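PDB 5AWQ: isomaltodextranase from Arthrobacter globiformis, which hydrolyses (1->6)-alpha-D-glucosidic linkages in polysaccharides such as dextran, removing successive isomaltose units from the non-reducing chain ends. Local coordinates for residues A268-G273 with D314-R319; L263-A268 with D287-W292; Y40-G45 with I77-G82. All coordinates share one frame; numbering follows the deposited sequence.

Interaction 1 of 3, residues A268-G273 with D314-R319. With GLC (alpha-D-glucopyranose), chain B; GLC (alpha-D-glucopyranose), chain C.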
# COMPACT_ATOMS: atom_id res chain seq x y z
N ALA A 268 -9.62 -1.45 10.99
CA ALA A 268 -10.11 -2.62 11.69
C ALA A 268 -10.63 -3.65 10.68
O ALA A 268 -10.94 -3.32 9.52
CB ALA A 268 -11.23 -2.23 12.65
N ASP A 269 -10.76 -4.89 11.14
CA ASP A 269 -11.11 -6.00 10.26
C ASP A 269 -12.44 -5.78 9.55
O ASP A 269 -13.37 -5.19 10.10
CB ASP A 269 -11.28 -7.28 11.07
CG ASP A 269 -10.03 -7.71 11.77
OD1 ASP A 269 -8.91 -7.24 11.44
OD2 ASP A 269 -10.18 -8.56 12.65
N ALA A 270 -12.53 -6.32 8.33
CA ALA A 270 -13.81 -6.33 7.63
C ALA A 270 -14.93 -6.94 8.48
O ALA A 270 -16.05 -6.44 8.45
CB ALA A 270 -13.69 -7.07 6.30
N ASP A 271 -14.63 -8.01 9.23
CA ASP A 271 -15.60 -8.56 10.19
C ASP A 271 -16.88 -8.90 9.41
O ASP A 271 -16.79 -9.47 8.33
CB ASP A 271 -15.76 -7.55 11.35
CG ASP A 271 -16.46 -8.13 12.58
OD1 ASP A 271 -17.72 -8.08 12.64
OD2 ASP A 271 -15.78 -8.56 13.52
N LYS A 272 -18.04 -8.53 9.94
CA LYS A 272 -19.34 -8.82 9.33
C LYS A 272 -19.59 -7.97 8.09
O LYS A 272 -20.61 -8.13 7.43
CB LYS A 272 -20.46 -8.53 10.34
CG LYS A 272 -20.55 -7.05 10.69
CD LYS A 272 -21.67 -6.71 11.66
CE LYS A 272 -21.76 -5.19 11.84
NZ LYS A 272 -23.15 -4.69 11.69
N GLY A 273 -18.67 -7.07 7.76
CA GLY A 273 -18.76 -6.32 6.52
C GLY A 273 -19.82 -5.24 6.61
O GLY A 273 -20.16 -4.72 7.69
N ASP A 314 -3.58 -1.09 2.71
CA ASP A 314 -4.42 -2.29 2.63
C ASP A 314 -5.73 -2.05 3.38
O ASP A 314 -5.72 -1.91 4.60
CB ASP A 314 -3.62 -3.46 3.21
CG ASP A 314 -4.37 -4.78 3.24
OD1 ASP A 314 -5.53 -4.87 2.83
OD2 ASP A 314 -3.74 -5.74 3.71
N GLY A 315 -6.82 -1.95 2.63
CA GLY A 315 -8.15 -1.79 3.20
C GLY A 315 -8.87 -3.07 3.57
O GLY A 315 -10.07 -3.04 3.84
N ASP A 316 -8.13 -4.17 3.66
CA ASP A 316 -8.67 -5.46 4.06
C ASP A 316 -9.54 -6.10 2.98
O ASP A 316 -9.23 -6.00 1.80
CB ASP A 316 -9.34 -5.41 5.45
CG ASP A 316 -9.26 -6.74 6.19
OD1 ASP A 316 -8.28 -7.49 6.01
OD2 ASP A 316 -10.15 -7.01 7.00
N PHE A 317 -10.57 -6.84 3.37
CA PHE A 317 -11.30 -7.66 2.43
C PHE A 317 -12.63 -7.07 2.02
O PHE A 317 -13.32 -6.44 2.81
CB PHE A 317 -11.54 -9.04 3.03
CG PHE A 317 -10.29 -9.69 3.56
CD1 PHE A 317 -9.13 -9.71 2.82
CD2 PHE A 317 -10.29 -10.28 4.81
CE1 PHE A 317 -7.97 -10.28 3.32
CE2 PHE A 317 -9.15 -10.88 5.31
CZ PHE A 317 -7.99 -10.88 4.56
N MET A 318 -12.97 -7.30 0.75
CA MET A 318 -14.28 -6.92 0.21
C MET A 318 -15.24 -8.08 0.35
O MET A 318 -14.99 -9.17 -0.14
CB MET A 318 -14.13 -6.53 -1.25
CG MET A 318 -13.38 -5.21 -1.42
SD MET A 318 -13.30 -4.58 -3.10
CE MET A 318 -12.15 -5.74 -3.82
N ARG A 319 -16.35 -7.81 1.03
CA ARG A 319 -17.41 -8.80 1.25
C ARG A 319 -18.68 -8.22 0.61
O ARG A 319 -19.53 -7.64 1.27
CB ARG A 319 -17.60 -9.07 2.75
CG ARG A 319 -16.31 -9.48 3.48
CD ARG A 319 -16.59 -10.07 4.85
NE ARG A 319 -17.40 -11.27 4.69
CZ ARG A 319 -18.19 -11.83 5.61
NH1 ARG A 319 -18.28 -11.37 6.85
NH2 ARG A 319 -18.91 -12.87 5.24
C1 GLC B . -6.70 -10.43 13.21
C2 GLC B . -6.62 -9.72 11.87
C3 GLC B . -7.64 -10.25 10.86
C4 GLC B . -7.51 -11.77 10.75
C5 GLC B . -7.66 -12.36 12.15
C6 GLC B . -7.52 -13.88 12.19
O2 GLC B . -6.82 -8.33 12.09
O3 GLC B . -7.48 -9.62 9.59
O4 GLC B . -8.53 -12.28 9.89
O5 GLC B . -6.68 -11.83 13.03
O6 GLC B . -7.90 -14.35 13.48
C1 GLC C . -8.82 -8.74 17.77
C2 GLC C . -7.75 -7.93 17.02
C3 GLC C . -7.87 -8.22 15.54
C4 GLC C . -7.74 -9.73 15.27
C5 GLC C . -8.77 -10.51 16.10
C6 GLC C . -8.52 -12.01 16.05
O1 GLC C . -10.15 -8.36 17.47
O2 GLC C . -7.84 -6.53 17.25
O3 GLC C . -6.88 -7.50 14.83
O4 GLC C . -7.91 -9.99 13.88
O5 GLC C . -8.70 -10.11 17.46
O6 GLC C . -9.66 -12.74 16.48

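Interaction 2 of 3, residues L263-A268 with D287-W292. With GLC (alpha-D-glucopyranose), chain C; GLC (alpha-D-glucopyranose), chain B.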
# COMPACT_ATOMS: atom_id res chain seq x y z
N LEU A 263 2.93 -3.60 2.14
CA LEU A 263 1.56 -3.22 2.47
C LEU A 263 1.36 -3.13 3.97
O LEU A 263 1.96 -3.89 4.72
CB LEU A 263 0.57 -4.29 1.96
CG LEU A 263 0.13 -4.29 0.50
CD1 LEU A 263 1.28 -4.62 -0.41
CD2 LEU A 263 -1.03 -5.26 0.31
N VAL A 264 0.51 -2.19 4.39
CA VAL A 264 0.07 -2.07 5.77
C VAL A 264 -1.45 -1.98 5.84
O VAL A 264 -2.07 -1.21 5.10
CB VAL A 264 0.66 -0.83 6.50
CG1 VAL A 264 2.13 -1.06 6.80
CG2 VAL A 264 0.45 0.46 5.72
N ARG A 265 -2.06 -2.78 6.71
CA ARG A 265 -3.48 -2.61 7.03
C ARG A 265 -3.72 -1.26 7.67
O ARG A 265 -2.99 -0.86 8.59
CB ARG A 265 -3.97 -3.73 7.94
CG ARG A 265 -4.45 -4.98 7.21
CD ARG A 265 -5.90 -4.87 6.73
NE ARG A 265 -6.76 -4.67 7.89
CZ ARG A 265 -7.09 -5.61 8.78
NH1 ARG A 265 -6.75 -6.87 8.60
NH2 ARG A 265 -7.78 -5.25 9.86
N ILE A 266 -4.79 -0.59 7.22
CA ILE A 266 -5.12 0.75 7.68
C ILE A 266 -6.48 0.87 8.36
O ILE A 266 -6.94 1.99 8.66
CB ILE A 266 -4.95 1.80 6.56
CG1 ILE A 266 -5.73 1.48 5.26
CG2 ILE A 266 -3.48 1.96 6.23
CD1 ILE A 266 -7.24 1.28 5.39
N ASN A 267 -7.09 -0.27 8.66
CA ASN A 267 -8.43 -0.34 9.24
C ASN A 267 -8.61 -1.52 10.15
O ASN A 267 -7.82 -2.47 10.11
CB ASN A 267 -9.49 -0.38 8.13
CG ASN A 267 -9.37 -1.59 7.20
OD1 ASN A 267 -8.27 -2.14 6.96
ND2 ASN A 267 -10.50 -1.98 6.61
N ALA A 268 -9.62 -1.45 10.99
CA ALA A 268 -10.11 -2.62 11.69
C ALA A 268 -10.63 -3.65 10.68
O ALA A 268 -10.94 -3.32 9.52
CB ALA A 268 -11.23 -2.23 12.65
N ASP A 287 -3.82 5.91 19.19
CA ASP A 287 -2.40 5.58 19.02
C ASP A 287 -2.10 4.08 18.86
O ASP A 287 -1.00 3.70 18.49
CB ASP A 287 -1.52 6.25 20.10
CG ASP A 287 -1.69 5.67 21.50
OD1 ASP A 287 -2.60 4.88 21.77
OD2 ASP A 287 -0.85 6.04 22.36
N ALA A 288 -3.10 3.26 19.06
CA ALA A 288 -2.96 1.81 19.07
C ALA A 288 -3.54 1.19 17.83
O ALA A 288 -4.45 1.74 17.20
CB ALA A 288 -3.67 1.26 20.28
N TRP A 289 -3.05 0.00 17.49
CA TRP A 289 -3.64 -0.78 16.39
C TRP A 289 -5.14 -0.95 16.58
O TRP A 289 -5.57 -1.35 17.65
CB TRP A 289 -3.00 -2.17 16.28
CG TRP A 289 -3.92 -3.13 15.56
CD1 TRP A 289 -4.74 -4.06 16.13
CD2 TRP A 289 -4.20 -3.15 14.15
NE1 TRP A 289 -5.49 -4.69 15.16
CE2 TRP A 289 -5.18 -4.13 13.94
CE3 TRP A 289 -3.69 -2.45 13.06
CZ2 TRP A 289 -5.66 -4.45 12.67
CZ3 TRP A 289 -4.19 -2.74 11.80
CH2 TRP A 289 -5.16 -3.73 11.61
N PRO A 290 -5.95 -0.65 15.55
CA PRO A 290 -5.66 0.09 14.34
C PRO A 290 -5.87 1.57 14.60
O PRO A 290 -6.83 1.94 15.31
CB PRO A 290 -6.71 -0.43 13.37
CG PRO A 290 -7.90 -0.69 14.23
CD PRO A 290 -7.35 -1.11 15.57
N ASN A 291 -5.04 2.43 14.03
CA ASN A 291 -5.16 3.85 14.35
C ASN A 291 -6.54 4.38 14.02
O ASN A 291 -7.16 5.09 14.82
CB ASN A 291 -4.09 4.69 13.67
CG ASN A 291 -2.70 4.26 14.05
OD1 ASN A 291 -2.24 4.49 15.18
ND2 ASN A 291 -2.04 3.60 13.14
N TRP A 292 -6.98 4.06 12.81
CA TRP A 292 -8.35 4.37 12.39
C TRP A 292 -9.11 3.06 12.19
O TRP A 292 -8.55 2.05 11.79
CB TRP A 292 -8.34 5.18 11.09
CG TRP A 292 -7.89 6.60 11.25
CD1 TRP A 292 -8.65 7.66 11.67
CD2 TRP A 292 -6.58 7.12 11.00
NE1 TRP A 292 -7.89 8.80 11.70
CE2 TRP A 292 -6.62 8.50 11.30
CE3 TRP A 292 -5.37 6.56 10.57
CZ2 TRP A 292 -5.51 9.32 11.13
CZ3 TRP A 292 -4.27 7.37 10.45
CH2 TRP A 292 -4.34 8.74 10.73
C1 GLC C . -8.82 -8.74 17.77
C2 GLC C . -7.75 -7.93 17.02
C3 GLC C . -7.87 -8.22 15.54
C4 GLC C . -7.74 -9.73 15.27
C5 GLC C . -8.77 -10.51 16.10
C6 GLC C . -8.52 -12.01 16.05
O1 GLC C . -10.15 -8.36 17.47
O2 GLC C . -7.84 -6.53 17.25
O3 GLC C . -6.88 -7.50 14.83
O4 GLC C . -7.91 -9.99 13.88
O5 GLC C . -8.70 -10.11 17.46
O6 GLC C . -9.66 -12.74 16.48
C1 GLC B . -6.70 -10.43 13.21
C2 GLC B . -6.62 -9.72 11.87
C3 GLC B . -7.64 -10.25 10.86
C4 GLC B . -7.51 -11.77 10.75
C5 GLC B . -7.66 -12.36 12.15
C6 GLC B . -7.52 -13.88 12.19
O2 GLC B . -6.82 -8.33 12.09
O3 GLC B . -7.48 -9.62 9.59
O4 GLC B . -8.53 -12.28 9.89
O5 GLC B . -6.68 -11.83 13.03
O6 GLC B . -7.90 -14.35 13.48
O HOH W 1 -5.21 2.99 10.69

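Interaction 3 of 3, residues Y40-G45 with I77-G82. With GLC (alpha-D-glucopyranose), chain B; GLC (alpha-D-glucopyranose), chain D.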
# COMPACT_ATOMS: atom_id res chain seq x y z
N TYR A 40 -6.65 -10.44 -5.43
CA TYR A 40 -6.66 -11.79 -4.89
C TYR A 40 -7.98 -12.15 -4.28
O TYR A 40 -8.86 -11.29 -4.11
CB TYR A 40 -5.51 -12.02 -3.91
CG TYR A 40 -5.51 -11.25 -2.59
CD1 TYR A 40 -5.09 -9.93 -2.50
CD2 TYR A 40 -5.86 -11.89 -1.40
CE1 TYR A 40 -5.03 -9.28 -1.27
CE2 TYR A 40 -5.81 -11.24 -0.19
CZ TYR A 40 -5.40 -9.94 -0.13
OH TYR A 40 -5.34 -9.32 1.11
N TRP A 41 -8.14 -13.43 -3.95
CA TRP A 41 -9.26 -13.95 -3.18
C TRP A 41 -8.72 -14.47 -1.87
O TRP A 41 -7.59 -14.98 -1.82
CB TRP A 41 -9.94 -15.11 -3.92
CG TRP A 41 -11.05 -15.77 -3.16
CD1 TRP A 41 -12.34 -15.34 -3.05
CD2 TRP A 41 -10.96 -16.96 -2.36
NE1 TRP A 41 -13.06 -16.18 -2.25
CE2 TRP A 41 -12.24 -17.19 -1.81
CE3 TRP A 41 -9.91 -17.85 -2.07
CZ2 TRP A 41 -12.51 -18.27 -0.97
CZ3 TRP A 41 -10.18 -18.93 -1.25
CH2 TRP A 41 -11.47 -19.15 -0.72
N ASN A 42 -9.53 -14.37 -0.81
CA ASN A 42 -9.15 -14.78 0.53
C ASN A 42 -10.22 -15.63 1.17
O ASN A 42 -11.41 -15.44 0.90
CB ASN A 42 -8.88 -13.52 1.36
CG ASN A 42 -8.20 -13.81 2.68
OD1 ASN A 42 -8.83 -14.27 3.63
ND2 ASN A 42 -6.91 -13.55 2.74
N ILE A 43 -9.80 -16.58 2.01
CA ILE A 43 -10.71 -17.50 2.68
C ILE A 43 -11.57 -16.88 3.78
O ILE A 43 -12.40 -17.56 4.36
CB ILE A 43 -9.96 -18.69 3.30
CG1 ILE A 43 -9.09 -18.24 4.47
CG2 ILE A 43 -9.15 -19.45 2.25
CD1 ILE A 43 -8.58 -19.38 5.31
N TYR A 44 -11.38 -15.60 4.09
CA TYR A 44 -12.03 -14.97 5.25
C TYR A 44 -13.55 -15.06 5.20
O TYR A 44 -14.18 -15.17 6.24
CB TYR A 44 -11.60 -13.52 5.31
CG TYR A 44 -11.99 -12.73 6.53
CD1 TYR A 44 -11.20 -12.74 7.67
CD2 TYR A 44 -13.14 -11.92 6.54
CE1 TYR A 44 -11.52 -11.97 8.77
CE2 TYR A 44 -13.46 -11.15 7.63
CZ TYR A 44 -12.66 -11.18 8.75
OH TYR A 44 -12.96 -10.39 9.85
N GLY A 45 -14.13 -15.00 4.00
CA GLY A 45 -15.59 -15.09 3.87
C GLY A 45 -16.12 -16.43 4.34
O GLY A 45 -17.27 -16.52 4.78
N ILE A 77 -4.50 -14.86 -7.37
CA ILE A 77 -3.95 -15.41 -6.14
C ILE A 77 -5.10 -15.88 -5.25
O ILE A 77 -6.05 -15.16 -5.07
CB ILE A 77 -3.14 -14.31 -5.39
CG1 ILE A 77 -1.87 -13.92 -6.16
CG2 ILE A 77 -2.77 -14.77 -3.99
CD1 ILE A 77 -1.20 -12.66 -5.66
N ALA A 78 -5.02 -17.12 -4.75
CA ALA A 78 -5.92 -17.63 -3.73
C ALA A 78 -5.12 -17.63 -2.45
O ALA A 78 -4.06 -18.26 -2.37
CB ALA A 78 -6.42 -19.04 -4.06
N CYS A 79 -5.59 -16.89 -1.45
CA CYS A 79 -4.81 -16.61 -0.25
C CYS A 79 -5.49 -17.16 0.98
O CYS A 79 -6.68 -16.96 1.18
CB CYS A 79 -4.64 -15.10 -0.12
SG CYS A 79 -3.47 -14.56 1.14
N THR A 80 -4.74 -17.85 1.82
CA THR A 80 -5.23 -18.29 3.11
C THR A 80 -5.28 -17.14 4.12
O THR A 80 -4.80 -16.04 3.83
CB THR A 80 -4.40 -19.46 3.68
OG1 THR A 80 -3.04 -19.03 3.88
CG2 THR A 80 -4.41 -20.65 2.74
N ASP A 81 -5.86 -17.39 5.29
CA ASP A 81 -5.94 -16.42 6.36
C ASP A 81 -5.64 -17.14 7.68
O ASP A 81 -4.84 -18.10 7.69
CB ASP A 81 -7.29 -15.67 6.33
CG ASP A 81 -7.27 -14.39 7.14
OD1 ASP A 81 -6.73 -13.37 6.64
OD2 ASP A 81 -7.77 -14.41 8.28
N GLY A 82 -6.23 -16.69 8.78
CA GLY A 82 -5.96 -17.24 10.09
C GLY A 82 -6.60 -18.58 10.39
O GLY A 82 -6.78 -19.41 9.50
C1 GLC B . -6.70 -10.43 13.21
C2 GLC B . -6.62 -9.72 11.87
C3 GLC B . -7.64 -10.25 10.86
C4 GLC B . -7.51 -11.77 10.75
C5 GLC B . -7.66 -12.36 12.15
C6 GLC B . -7.52 -13.88 12.19
O2 GLC B . -6.82 -8.33 12.09
O3 GLC B . -7.48 -9.62 9.59
O4 GLC B . -8.53 -12.28 9.89
O5 GLC B . -6.68 -11.83 13.03
O6 GLC B . -7.90 -14.35 13.48
C1 GLC D . -8.11 -15.76 13.50
C2 GLC D . -8.80 -16.14 14.80
C3 GLC D . -7.88 -16.03 16.01
C4 GLC D . -6.60 -16.82 15.73
C5 GLC D . -5.98 -16.28 14.44
C6 GLC D . -4.70 -17.00 14.03
O2 GLC D . -9.96 -15.33 14.98
O3 GLC D . -8.53 -16.52 17.17
O4 GLC D . -5.68 -16.72 16.79
O5 GLC D . -6.89 -16.46 13.36
O6 GLC D . -4.90 -18.38 13.80
O HOH W 2 -5.02 -13.37 4.77

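Interaction 1 of 3, residues A268-G273 with D314-R319
The type II' beta turn from Ala270 to Gly273 packs on residues 316-319, so two loops of the (beta/alpha)8 barrel meet beside the substrate-binding cleft. Asp316 and Arg319 supply the two cross-links. Asp316 OD2 accepts from Ala270 N at 2.8 Å, and the N-H points almost straight at it (165°). Asp316 CG is anti to the backbone N, which swings the carboxylate to the turn and brings OD1 over the centre of the Phe317 ring, 3.5 Å above its plane, where OD1 also pairs with Arg265. An Asx turn holds the start of this loop: Asp316 N donates to Asp314 OD1, from above the carboxylate plane. Arg319 NH1 donates to Asp271 O at 2.8 Å, with that oxygen near the guanidinium plane. The bend at chi3 (61°) folds the arginine back to the turn. Between the two bonds, Ala270 CB sits 3.6 Å from Phe317 O. Asp269 turns its carboxylate to the glucose of chain B; the modelled gap to O2 is too short to be trusted. Helix 44-50 lies against Arg319 through Phe48 and Pro49. Met318 touches Met332, Met333 and Met336 of helix 326-339, and the Phe317 ring rests on Tyr40 and Asn42 of strand 39-42.

Interaction 2 of 3, residues L263-A268 with D287-W292
A cis peptide bond joins Trp289 to Pro290, and the two side chains pack against Arg265, Asn267 and Ala268 without a direct hydrogen bond across. Pro290 CB lies over one face of its neighbour's indole, toward the rim. Pro290 CG is 3.7 Å from Ala268 N. Trp289 CG is anti to the backbone N (chi1 158°), which sends the six-membered ring toward Arg265. There Trp289 CH2 sits over one face of the guanidinium, 3.5 Å from Arg265 NH2. The two planes are 64° apart. Trp289 CH2 is also 3.3 Å from Asn267 O. Two nitrogens of Arg265 bind Asn267: NE donates to OD1 and NH2 to the backbone O, the latter at 2.8 Å. Asn267 ND2 donates to Gly315 O. Asn267 CA makes a CH...O contact with Trp292 O, and a water bridges Ile266 O to Trp292 N. Arg265 NH1 donates to O3 of the glucose of chain B at 3.0 Å, and Trp289 NE1 to O3 of the glucose of chain C at 3.2 Å. Salt bridges from Asp269 OD1 and Asp316 OD1 probably balance the buried positive charge. With NE and NH2 held by Asn267, the guanidinium's rotation is probably fixed and NH1 faces the sugar.

Interaction 3 of 3, residues Y40-G45 with I77-G82
Strands 40-42 and 77-79 are parallel neighbours in the (beta/alpha)8 barrel, tied by backbone bonds from Trp41 N to Ile77 O (2.9 Å), Cys79 N to Trp41 O (2.8 Å) and Ile43 N to Cys79 O. Beyond the strands, Asp81 OD2 accepts from O4 of the glucose of chain B at 2.8 Å. It also takes Gly82 N, which comes from above the carboxylate plane. The Asp81 side chain lies about 6 Å from that of Asp201, the probable nucleophile. Asn42 OD1 caps the helix that starts at Tyr44, taking Tyr44 N in the carbonyl plane, on a lone pair. Asn42 ND2 reaches a water that also binds Thr80 O and Asp81 OD1. Ile43 lays CG1 and CD1 against Asp81 N, a buried N-H with no partner in the model. On the face of Trp41 and Ala78, Ala78 CB lies at the edge of the indole. On the face of Asn42 and Cys79, Tyr40 CG stands between the backbone N and the carbonyl carbon (chi1 67°), which brings the ring over to Cys79. Tyr40 CD2 is 3.7 Å from Cys79 CB. Asp81 OD2 lies at the edge of the Tyr44 ring, 3.9 Å from Tyr44 CD1.

All three contacts are largely buried and line one sugar site, for each touches the glucose of chain B. Interaction 3 is the barrel wall itself, two adjacent strands with regular backbone bonds. Interactions 1 and 2 lie mostly in loops at the strand ends and between helices; they share Ala268, and Gly315 O takes Asn267 ND2 between them. Interaction 1 relies on side chains binding backbone, and its Lys272 end reaches the surface. Interaction 2 relies on ring packing, a water and a charged guanidinium. Interactions 1 and 3 meet where Tyr44 OH bonds Asp271 N. Interactions 2 and 3 do not touch; their nearest atoms are about 6 Å apart.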